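Local coordinates for endo-beta-mannanase (Rhizomucor miehei, PDB 4QP0), which probably hydrolyses, at random internal positions, the beta-1,4-mannosidic linkages of mannans, galactomannans and glucomannans as a secreted family 5 glycoside hydrolase, at residues V149-N154 / K207-N212; Y91-A96 / I101-T106. One frame throughout, in Å; residues are numbered along the deposited sequence.

Overall arrangement
Both contacts belong to the (beta/alpha)8 TIM barrel of this family 5 enzyme and follow one another along the chain, interaction 2 closing before interaction 1 opens. Interaction 2 is a helix-on-strand contact: helix 87-98 lies over strand 102-106 of the barrel wall. Interaction 1 joins the C-terminal ends of two outer helices, 136-151 and 192-209. Strand 167-171 lies between the two contacts: it pairs with strand 102-106 and offers Trp170 to Leu150 and Asp210. The centres of the two contacts lie about 15 Å apart, and Asn154 ND2 packs against Ile93 CB at 3.8 Å, so they meet directly. They illustrate two ways an outer helix is held: against the strand wall beneath and a neighbouring helix beside it.

Interaction 1: V149-N154 / K207-N212; sequences VLNREN and KSIDSN
Leu150 and Asp210 bring the two backbones closest, their CA atoms 7.1 Å apart, where helix 136-151 and helix 192-209 come to an end and Arg152 and Asp210 are the first residues to leave helical geometry. In the TIM barrel these are two of the helices of the outer layer, and the contact joins their C-terminal ends. It is small, burying 172 Å² in all, and no hydrogen bond crosses it. Leu150 does most of the touching through one methyl. With CG anti to the carbonyl carbon (chi1 -52°), its branch reaches across to the other helix end, where CD1 lies 3.7 Å from Asp210 CB and 4.0 Å from Ile209 CB. The leucine side chain runs at roughly a right angle to that of Asp210 and touches it at the methylene, while the carboxylate is engaged by other partners. Ile209 widens the apolar patch: its CG2 branch sits 4.0 Å from Leu150 CD1, and Asn151 OD1 approaches the same CG2 at the more exposed margin. That amide oxygen accepts a hydrogen bond from Lys162 NZ, and so is satisfied beside the isoleucine. Trp170 of strand 167-171 packs against Leu150 and donates its NE1 to Asp210 OD2, which also hydrogen-bonds His213 ND1; OD2 of this buried carboxylate thus has two partners. Its other oxygen closes an Asx turn just beyond the helix: Asn212 N donates to Asp210 OD1 over 2.7 Å, nearly along the C-O axis, with an N-H...O angle of 141°.

Interaction 2: Y91-A96 / I101-T106; sequences YIIQQA and IKLIFT
Leu103 fills the middle of this buried contact, spreading its two methyls over the face that helix 87-98 turns to the strand. CD1 settles against the helix backbone itself, 3.8 Å from Ile93 CA, and is equally close to Ala96 CB. The second methyl, CD2, meets Ile92 CG2 at 3.9 Å, the two side chains crossing at about a right angle. The small side chain of Ala96 lets the leucine come close to the helix. Further along the strand, Phe105 receives Ile93 at its rim: CG1 lies in the ring plane, 3.9 Å from CZ, while Leu103 CB lies above one face, offset toward the rim. The isoleucine keeps CG1 anti to its carbonyl carbon (chi1 -54°), which directs that methylene at the ring edge. The two segments run roughly antiparallel, their axes at 148° and 8.7 Å apart at closest approach, as expected for an alpha/beta unit of a TIM barrel in which the chain turns from a helix of the outer layer into the next strand of the wall. Helix 34-47 adds Phe41 against Ala96, and strand 51-55 adds Val52 against Leu103. At the turn between the segments the apolar packing gives way to a backbone bond: Ile101 N donates to Ala96 O over 2.9 Å, fairly straight at 165°, reaching the oxygen from above the carbonyl plane.

Interaction 1: V149-N154 / K207-N212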
loop_
_atom_site.group_PDB
_atom_site.type_symbol
_atom_site.label_atom_id
_atom_site.label_comp_id
_atom_site.label_asym_id
_atom_site.label_seq_id
_atom_site.Cartn_x
_atom_site.Cartn_y
_atom_site.Cartn_z
ATOM N N VAL A 149 3.146 16.685 1.525
ATOM C CA VAL A 149 2.712 15.873 0.394
ATOM C C VAL A 149 1.258 16.172 0.042
ATOM O O VAL A 149 0.949 16.428 -1.124
ATOM C CB VAL A 149 2.920 14.367 0.650
ATOM C CG1 VAL A 149 2.285 13.538 -0.461
ATOM C CG2 VAL A 149 4.402 14.055 0.749
ATOM N N LEU A 150 0.382 16.177 1.048
ATOM C CA LEU A 150 -1.049 16.444 0.819
ATOM C C LEU A 150 -1.317 17.864 0.306
ATOM O O LEU A 150 -2.251 18.078 -0.473
ATOM C CB LEU A 150 -1.882 16.199 2.086
ATOM C CG LEU A 150 -1.805 14.899 2.894
ATOM C CD1 LEU A 150 -2.996 14.804 3.835
ATOM C CD2 LEU A 150 -1.734 13.668 2.020
ATOM N N ASN A 151 -0.502 18.819 0.761
ATOM C CA ASN A 151 -0.653 20.224 0.379
ATOM C C ASN A 151 -0.005 20.594 -0.954
ATOM O O ASN A 151 -0.376 21.598 -1.563
ATOM C CB ASN A 151 -0.132 21.150 1.484
ATOM C CG ASN A 151 -1.100 21.275 2.642
ATOM O OD1 ASN A 151 -2.279 21.581 2.452
ATOM N ND2 ASN A 151 -0.609 21.041 3.851
ATOM N N ARG A 152 0.952 19.787 -1.407
ATOM C CA ARG A 152 1.685 20.084 -2.629
ATOM C C ARG A 152 0.757 20.376 -3.798
ATOM O O ARG A 152 -0.186 19.631 -4.043
ATOM C CB ARG A 152 2.633 18.940 -3.001
ATOM C CG ARG A 152 3.619 19.330 -4.091
ATOM C CD ARG A 152 4.403 18.156 -4.657
ATOM N NE ARG A 152 4.968 18.475 -5.975
ATOM C CZ ARG A 152 6.037 19.247 -6.180
ATOM N NH1 ARG A 152 6.685 19.802 -5.164
ATOM N NH2 ARG A 152 6.460 19.466 -7.412
ATOM N N GLU A 153 1.024 21.470 -4.505
ATOM C CA GLU A 153 0.387 21.714 -5.795
ATOM C C GLU A 153 1.104 20.898 -6.873
ATOM O O GLU A 153 2.341 20.839 -6.906
ATOM C CB GLU A 153 0.429 23.200 -6.154
ATOM C CG GLU A 153 -0.361 23.569 -7.402
ATOM C CD GLU A 153 -0.172 25.018 -7.813
ATOM O OE1 GLU A 153 0.942 25.382 -8.253
ATOM O OE2 GLU A 153 -1.145 25.790 -7.709
ATOM N N ASN A 154 0.329 20.281 -7.758
ATOM C CA ASN A 154 0.905 19.548 -8.874
ATOM C C ASN A 154 1.490 20.560 -9.838
ATOM O O ASN A 154 0.755 21.355 -10.422
ATOM C CB ASN A 154 -0.166 18.715 -9.571
ATOM C CG ASN A 154 0.416 17.689 -10.525
ATOM O OD1 ASN A 154 1.195 18.018 -11.428
ATOM N ND2 ASN A 154 0.034 16.435 -10.332
ATOM N N LYS A 207 -6.696 12.914 8.085
ATOM C CA LYS A 207 -8.086 13.351 7.941
ATOM C C LYS A 207 -8.325 14.849 8.195
ATOM O O LYS A 207 -9.192 15.452 7.557
ATOM C CB LYS A 207 -9.024 12.497 8.802
ATOM C CG LYS A 207 -9.270 11.093 8.257
ATOM C CD LYS A 207 -10.087 11.096 6.967
ATOM C CE LYS A 207 -10.426 9.675 6.553
ATOM N NZ LYS A 207 -11.500 9.636 5.529
ATOM N N SER A 208 -7.552 15.445 9.107
ATOM C CA SER A 208 -7.686 16.872 9.427
ATOM C C SER A 208 -7.235 17.792 8.289
ATOM O O SER A 208 -7.818 18.855 8.091
ATOM C CB SER A 208 -6.973 17.226 10.749
ATOM O OG SER A 208 -5.561 17.250 10.608
ATOM N N ILE A 209 -6.209 17.392 7.539
ATOM C CA ILE A 209 -5.828 18.114 6.315
ATOM C C ILE A 209 -6.713 17.735 5.114
ATOM O O ILE A 209 -7.232 18.601 4.406
ATOM C CB ILE A 209 -4.345 17.886 5.942
ATOM C CG1 ILE A 209 -3.406 18.287 7.099
ATOM C CG2 ILE A 209 -3.996 18.616 4.650
ATOM C CD1 ILE A 209 -3.127 19.773 7.217
ATOM N N ASP A 210 -6.887 16.440 4.891
ATOM C CA ASP A 210 -7.542 15.958 3.671
ATOM C C ASP A 210 -8.896 15.322 3.977
ATOM O O ASP A 210 -8.974 14.219 4.526
ATOM C CB ASP A 210 -6.620 14.974 2.942
ATOM C CG ASP A 210 -7.207 14.453 1.622
ATOM O OD1 ASP A 210 -8.441 14.440 1.416
ATOM O OD2 ASP A 210 -6.402 14.017 0.781
ATOM N N SER A 211 -9.961 16.020 3.608
ATOM C CA SER A 211 -11.310 15.508 3.822
ATOM C C SER A 211 -11.916 14.897 2.548
ATOM O O SER A 211 -13.088 14.528 2.532
ATOM C CB SER A 211 -12.212 16.617 4.360
ATOM O OG SER A 211 -12.193 17.731 3.480
ATOM N N ASN A 212 -11.128 14.791 1.486
ATOM C CA ASN A 212 -11.648 14.236 0.229
ATOM C C ASN A 212 -11.320 12.763 0.075
ATOM O O ASN A 212 -12.119 12.001 -0.450
ATOM C CB ASN A 212 -11.130 15.021 -0.988
ATOM C CG ASN A 212 -11.387 16.519 -0.877
ATOM O OD1 ASN A 212 -12.443 16.950 -0.418
ATOM N ND2 ASN A 212 -10.417 17.317 -1.302
#

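Interaction 2: Y91-A96 / I101-T106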
loop_
_atom_site.group_PDB
_atom_site.type_symbol
_atom_site.label_atom_id
_atom_site.label_comp_id
_atom_site.label_asym_id
_atom_site.label_seq_id
_atom_site.Cartn_x
_atom_site.Cartn_y
_atom_site.Cartn_z
ATOM N N TYR A 91 4.351 13.997 -12.199
ATOM C CA TYR A 91 4.279 13.392 -13.518
ATOM C C TYR A 91 3.512 12.075 -13.486
ATOM O O TYR A 91 2.755 11.770 -14.411
ATOM C CB TYR A 91 5.674 13.214 -14.119
ATOM C CG TYR A 91 5.646 12.655 -15.527
ATOM C CD1 TYR A 91 5.345 13.470 -16.623
ATOM C CD2 TYR A 91 5.903 11.303 -15.764
ATOM C CE1 TYR A 91 5.310 12.952 -17.914
ATOM C CE2 TYR A 91 5.869 10.778 -17.050
ATOM C CZ TYR A 91 5.576 11.602 -18.116
ATOM O OH TYR A 91 5.547 11.070 -19.382
ATOM N N ILE A 92 3.695 11.306 -12.414
ATOM C CA ILE A 92 2.980 10.041 -12.252
ATOM C C ILE A 92 1.471 10.277 -12.177
ATOM O O ILE A 92 0.701 9.640 -12.908
ATOM C CB ILE A 92 3.484 9.246 -11.029
ATOM C CG1 ILE A 92 4.878 8.684 -11.314
ATOM C CG2 ILE A 92 2.529 8.107 -10.691
ATOM C CD1 ILE A 92 5.640 8.264 -10.072
ATOM N N ILE A 93 1.063 11.212 -11.321
ATOM C CA ILE A 93 -0.349 11.573 -11.163
ATOM C C ILE A 93 -0.961 12.029 -12.483
ATOM O O ILE A 93 -2.140 11.789 -12.735
ATOM C CB ILE A 93 -0.542 12.695 -10.120
ATOM C CG1 ILE A 93 0.102 12.323 -8.778
ATOM C CG2 ILE A 93 -2.022 13.007 -9.916
ATOM C CD1 ILE A 93 0.135 13.472 -7.788
ATOM N N GLN A 94 -0.154 12.703 -13.301
ATOM C CA GLN A 94 -0.607 13.279 -14.565
ATOM C C GLN A 94 -0.930 12.175 -15.573
ATOM O O GLN A 94 -2.008 12.165 -16.161
ATOM C CB GLN A 94 0.458 14.219 -15.132
ATOM C CG GLN A 94 -0.001 15.014 -16.344
ATOM C CD GLN A 94 1.152 15.612 -17.126
ATOM O OE1 GLN A 94 1.165 16.813 -17.405
ATOM N NE2 GLN A 94 2.128 14.780 -17.485
ATOM N N GLN A 95 0.014 11.253 -15.744
ATOM C CA GLN A 95 -0.144 10.121 -16.646
ATOM C C GLN A 95 -1.206 9.150 -16.155
ATOM O O GLN A 95 -1.892 8.514 -16.971
ATOM C CB GLN A 95 1.188 9.394 -16.849
ATOM C CG GLN A 95 2.253 10.215 -17.560
ATOM C CD GLN A 95 1.718 10.954 -18.765
ATOM O OE1 GLN A 95 1.981 12.145 -18.939
ATOM N NE2 GLN A 95 0.950 10.258 -19.600
ATOM N N ALA A 96 -1.353 9.044 -14.832
ATOM C CA ALA A 96 -2.439 8.245 -14.263
ATOM C C ALA A 96 -3.788 8.815 -14.706
ATOM O O ALA A 96 -4.589 8.107 -15.335
ATOM C CB ALA A 96 -2.338 8.183 -12.747
ATOM N N ILE A 101 -6.716 6.211 -14.617
ATOM C CA ILE A 101 -6.213 5.267 -13.632
ATOM C C ILE A 101 -6.035 5.987 -12.299
ATOM O O ILE A 101 -5.710 7.170 -12.259
ATOM C CB ILE A 101 -4.925 4.575 -14.123
ATOM C CG1 ILE A 101 -5.272 3.600 -15.260
ATOM C CG2 ILE A 101 -4.223 3.857 -12.982
ATOM C CD1 ILE A 101 -4.084 2.926 -15.916
ATOM N N LYS A 102 -6.279 5.259 -11.217
ATOM C CA LYS A 102 -6.285 5.810 -9.877
ATOM C C LYS A 102 -5.066 5.313 -9.080
ATOM O O LYS A 102 -4.503 4.261 -9.392
ATOM C CB LYS A 102 -7.599 5.431 -9.204
ATOM C CG LYS A 102 -8.817 6.084 -9.842
ATOM C CD LYS A 102 -9.526 7.001 -8.858
ATOM C CE LYS A 102 -10.856 7.517 -9.387
ATOM N NZ LYS A 102 -10.743 8.886 -9.969
ATOM N N LEU A 103 -4.656 6.074 -8.067
ATOM C CA LEU A 103 -3.401 5.799 -7.364
ATOM C C LEU A 103 -3.580 5.613 -5.872
ATOM O O LEU A 103 -4.222 6.430 -5.227
ATOM C CB LEU A 103 -2.408 6.942 -7.584
ATOM C CG LEU A 103 -1.777 7.168 -8.955
ATOM C CD1 LEU A 103 -1.326 8.610 -9.069
ATOM C CD2 LEU A 103 -0.604 6.228 -9.191
ATOM N N ILE A 104 -3.002 4.546 -5.324
ATOM C CA ILE A 104 -2.918 4.372 -3.869
ATOM C C ILE A 104 -1.485 4.682 -3.435
ATOM O O ILE A 104 -0.569 3.912 -3.708
ATOM C CB ILE A 104 -3.326 2.947 -3.414
ATOM C CG1 ILE A 104 -4.789 2.641 -3.781
ATOM C CG2 ILE A 104 -3.151 2.791 -1.920
ATOM C CD1 ILE A 104 -5.216 1.215 -3.503
ATOM N N PHE A 105 -1.294 5.822 -2.783
ATOM C CA PHE A 105 0.041 6.261 -2.381
ATOM C C PHE A 105 0.356 5.815 -0.968
ATOM O O PHE A 105 -0.391 6.116 -0.034
ATOM C CB PHE A 105 0.174 7.787 -2.473
ATOM C CG PHE A 105 0.452 8.309 -3.866
ATOM C CD1 PHE A 105 1.499 7.795 -4.634
ATOM C CD2 PHE A 105 -0.306 9.351 -4.395
ATOM C CE1 PHE A 105 1.755 8.288 -5.912
ATOM C CE2 PHE A 105 -0.050 9.846 -5.669
ATOM C CZ PHE A 105 0.980 9.316 -6.424
ATOM N N THR A 106 1.463 5.096 -0.810
ATOM C CA THR A 106 1.917 4.657 0.507
ATOM C C THR A 106 2.979 5.642 0.993
ATOM O O THR A 106 3.921 5.957 0.268
ATOM C CB THR A 106 2.458 3.212 0.450
ATOM O OG1 THR A 106 1.492 2.365 -0.192
ATOM C CG2 THR A 106 2.736 2.665 1.844
#